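Local coordinates for uncharacterized protein (Bordetella bronchiseptica RB50, PDB 3BE3) that is of unknown function but belongs to the DUF1653 family, a member of the SH3 clan, and forms a two-chain assembly, at residues B[34-39]-B[52-57]. Numbering follows the deposited sequence.
With SO4 (sulfate ion), chain D.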
loop_
_atom_site.group_PDB
_atom_site.type_symbol
_atom_site.label_atom_id
_atom_site.label_comp_id
_atom_site.label_asym_id
_atom_site.label_seq_id
_atom_site.Cartn_x
_atom_site.Cartn_y
_atom_site.Cartn_z
ATOM N N GLU B 34 -7.631 6.433 -6.230
ATOM C CA GLU B 34 -8.304 5.155 -6.388
ATOM C C GLU B 34 -8.063 4.332 -5.128
ATOM O O GLU B 34 -7.068 4.511 -4.429
ATOM C CB GLU B 34 -7.811 4.418 -7.644
ATOM C CG GLU B 34 -8.265 5.094 -8.943
ATOM C CD GLU B 34 -8.453 4.116 -10.099
ATOM O OE1 GLU B 34 -7.471 3.456 -10.498
ATOM O OE2 GLU B 34 -9.589 4.007 -10.612
ATOM N N VAL B 35 -9.007 3.452 -4.836
ATOM C CA VAL B 35 -8.962 2.588 -3.668
ATOM C C VAL B 35 -8.189 1.314 -4.015
ATOM O O VAL B 35 -8.536 0.615 -4.970
ATOM C CB VAL B 35 -10.401 2.265 -3.234
ATOM C CG1 VAL B 35 -10.398 1.280 -2.086
ATOM C CG2 VAL B 35 -11.091 3.546 -2.779
ATOM N N VAL B 36 -7.135 1.022 -3.257
ATOM C CA VAL B 36 -6.310 -0.155 -3.531
ATOM C C VAL B 36 -6.113 -1.072 -2.317
ATOM O O VAL B 36 -6.264 -0.645 -1.171
ATOM C CB VAL B 36 -4.901 0.272 -4.025
ATOM C CG1 VAL B 36 -5.013 1.165 -5.247
ATOM C CG2 VAL B 36 -4.164 1.007 -2.902
ATOM N N VAL B 37 -5.769 -2.332 -2.579
ATOM C CA VAL B 37 -5.498 -3.297 -1.512
ATOM C C VAL B 37 -3.977 -3.354 -1.355
ATOM O O VAL B 37 -3.248 -3.442 -2.347
ATOM C CB VAL B 37 -6.010 -4.733 -1.864
ATOM C CG1 VAL B 37 -5.586 -5.741 -0.782
ATOM C CG2 VAL B 37 -7.527 -4.726 -2.024
ATOM N N VAL B 38 -3.509 -3.275 -0.112
ATOM C CA VAL B 38 -2.083 -3.350 0.207
ATOM C C VAL B 38 -1.877 -4.774 0.712
ATOM O O VAL B 38 -2.516 -5.180 1.684
ATOM C CB VAL B 38 -1.699 -2.351 1.328
ATOM C CG1 VAL B 38 -0.225 -2.512 1.699
ATOM C CG2 VAL B 38 -1.968 -0.930 0.856
ATOM N N TYR B 39 -1.005 -5.533 0.055
ATOM C CA TYR B 39 -0.779 -6.922 0.450
ATOM C C TYR B 39 0.665 -7.409 0.285
ATOM O O TYR B 39 1.432 -6.867 -0.514
ATOM C CB TYR B 39 -1.733 -7.830 -0.339
ATOM C CG TYR B 39 -1.560 -7.832 -1.854
ATOM C CD1 TYR B 39 -1.001 -8.926 -2.513
ATOM C CD2 TYR B 39 -1.992 -6.764 -2.634
ATOM C CE1 TYR B 39 -0.881 -8.956 -3.910
ATOM C CE2 TYR B 39 -1.875 -6.788 -4.031
ATOM C CZ TYR B 39 -1.323 -7.884 -4.665
ATOM O OH TYR B 39 -1.245 -7.912 -6.045
ATOM N N THR B 52 0.373 -3.519 -4.426
ATOM C CA THR B 52 -0.900 -2.821 -4.271
ATOM C C THR B 52 -1.714 -3.136 -5.522
ATOM O O THR B 52 -1.167 -3.261 -6.622
ATOM C CB THR B 52 -0.751 -1.281 -4.151
ATOM O OG1 THR B 52 -0.381 -0.733 -5.424
ATOM C CG2 THR B 52 0.292 -0.919 -3.104
ATOM N N ARG B 53 -3.023 -3.285 -5.354
ATOM C CA ARG B 53 -3.894 -3.597 -6.483
ATOM C C ARG B 53 -5.273 -3.001 -6.251
ATOM O O ARG B 53 -5.794 -3.054 -5.138
ATOM C CB ARG B 53 -4.005 -5.110 -6.659
ATOM C CG ARG B 53 -4.643 -5.525 -7.968
ATOM C CD ARG B 53 -4.370 -6.991 -8.271
ATOM N NE ARG B 53 -4.734 -7.337 -9.640
ATOM C CZ ARG B 53 -4.483 -8.515 -10.203
ATOM N NH1 ARG B 53 -3.866 -9.462 -9.509
ATOM N NH2 ARG B 53 -4.848 -8.736 -11.456
ATOM N N LEU B 54 -5.860 -2.442 -7.306
ATOM C CA LEU B 54 -7.184 -1.841 -7.206
ATOM C C LEU B 54 -8.158 -2.806 -6.539
ATOM O O LEU B 54 -8.189 -3.997 -6.848
ATOM C CB LEU B 54 -7.701 -1.458 -8.604
ATOM C CG LEU B 54 -6.912 -0.371 -9.343
ATOM C CD1 LEU B 54 -7.365 -0.289 -10.791
ATOM C CD2 LEU B 54 -7.102 0.969 -8.632
ATOM N N LEU B 55 -8.951 -2.287 -5.612
ATOM C CA LEU B 55 -9.923 -3.106 -4.905
ATOM C C LEU B 55 -10.917 -3.761 -5.866
ATOM O O LEU B 55 -11.254 -4.939 -5.728
ATOM C CB LEU B 55 -10.673 -2.243 -3.886
ATOM C CG LEU B 55 -11.791 -2.906 -3.078
ATOM C CD1 LEU B 55 -11.213 -3.984 -2.193
ATOM C CD2 LEU B 55 -12.480 -1.881 -2.232
ATOM N N ARG B 56 -11.387 -2.996 -6.846
ATOM C CA ARG B 56 -12.358 -3.527 -7.793
ATOM C C ARG B 56 -11.796 -4.644 -8.673
ATOM O O ARG B 56 -12.546 -5.497 -9.136
ATOM C CB ARG B 56 -12.948 -2.398 -8.648
ATOM C CG ARG B 56 -11.960 -1.637 -9.499
ATOM C CD ARG B 56 -12.706 -0.579 -10.310
ATOM N NE ARG B 56 -11.868 0.017 -11.347
ATOM C CZ ARG B 56 -11.104 1.095 -11.181
ATOM N NH1 ARG B 56 -11.067 1.717 -10.005
ATOM N NH2 ARG B 56 -10.373 1.542 -12.196
ATOM N N ILE B 57 -10.484 -4.652 -8.896
ATOM C CA ILE B 57 -9.874 -5.717 -9.690
ATOM C C ILE B 57 -9.665 -6.926 -8.770
ATOM O O ILE B 57 -9.904 -8.071 -9.156
ATOM C CB ILE B 57 -8.507 -5.293 -10.284
ATOM C CG1 ILE B 57 -8.681 -4.075 -11.201
ATOM C CG2 ILE B 57 -7.897 -6.457 -11.046
ATOM C CD1 ILE B 57 -9.619 -4.293 -12.370
HETATM S S SO4 D . -3.918 -12.223 -12.072
HETATM O O1 SO4 D . -4.671 -12.010 -10.818
HETATM O O2 SO4 D . -4.856 -12.668 -13.121
HETATM O O3 SO4 D . -3.286 -10.963 -12.489
HETATM O O4 SO4 D . -2.886 -13.250 -11.860
HETATM O O HOH W 1 -10.798 0.221 -6.678
HETATM O O HOH W 2 -1.656 -10.095 -7.552
#
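Val37 and Arg53 form the hydrogen-bonded pair of an antiparallel beta hairpin, strands 35-41 and 50-54, at one side of the sheet; 50-54 is the outermost strand there within this chain and runs straight into a short helix. Val37 N gives a nearly straight bond to Arg53 O (2.7 Å), and Arg53 N returns one to Val37 O in the plane of that carbonyl (3.0 Å). The pairing carries over into the first turn of the helix: Leu55 N donates to Val35 O, which also takes a hydrogen bond from a water that in turn accepts from Arg56 N.

Leu55 brings its two methyls to different valines, CD2 lying 3.8 Å from Val35 CG1 while CD1 meets Val37 CG2. Near the start of the first strand, Arg56 turns both terminal nitrogens onto one oxygen of Glu34. In this salt bridge Arg56 NH1 reaches Glu34 OE2 at 2.8 Å from above the carboxylate plane, NH2 comes in on the syn side, and the two flat groups are turned 64° apart. Leu54 CD1 sits over the rim of one face of this guanidinium.

At the other end, Tyr39 CE2 comes obliquely to Arg53 CB (3.8 Å). Arg53 swings CG opposite its own amide nitrogen (chi1 -168°) and stays extended to NE, which carries the guanidinium past the tyrosine to a sulfate, probably from the crystallisation liquor; Arg53 NH2 donates to sulfate O3 (2.9 Å) and NH1 to O1, with the sulfur in the guanidinium plane. His15, Tyr16 and Arg71 also hold this ion.

Strand 20-29 flanks strand 35-41 on its other edge, Met5 and Phe8 pack against Leu55, and strand 50-54 continues the sheet through Thr52 into a parallel strand of the second subunit.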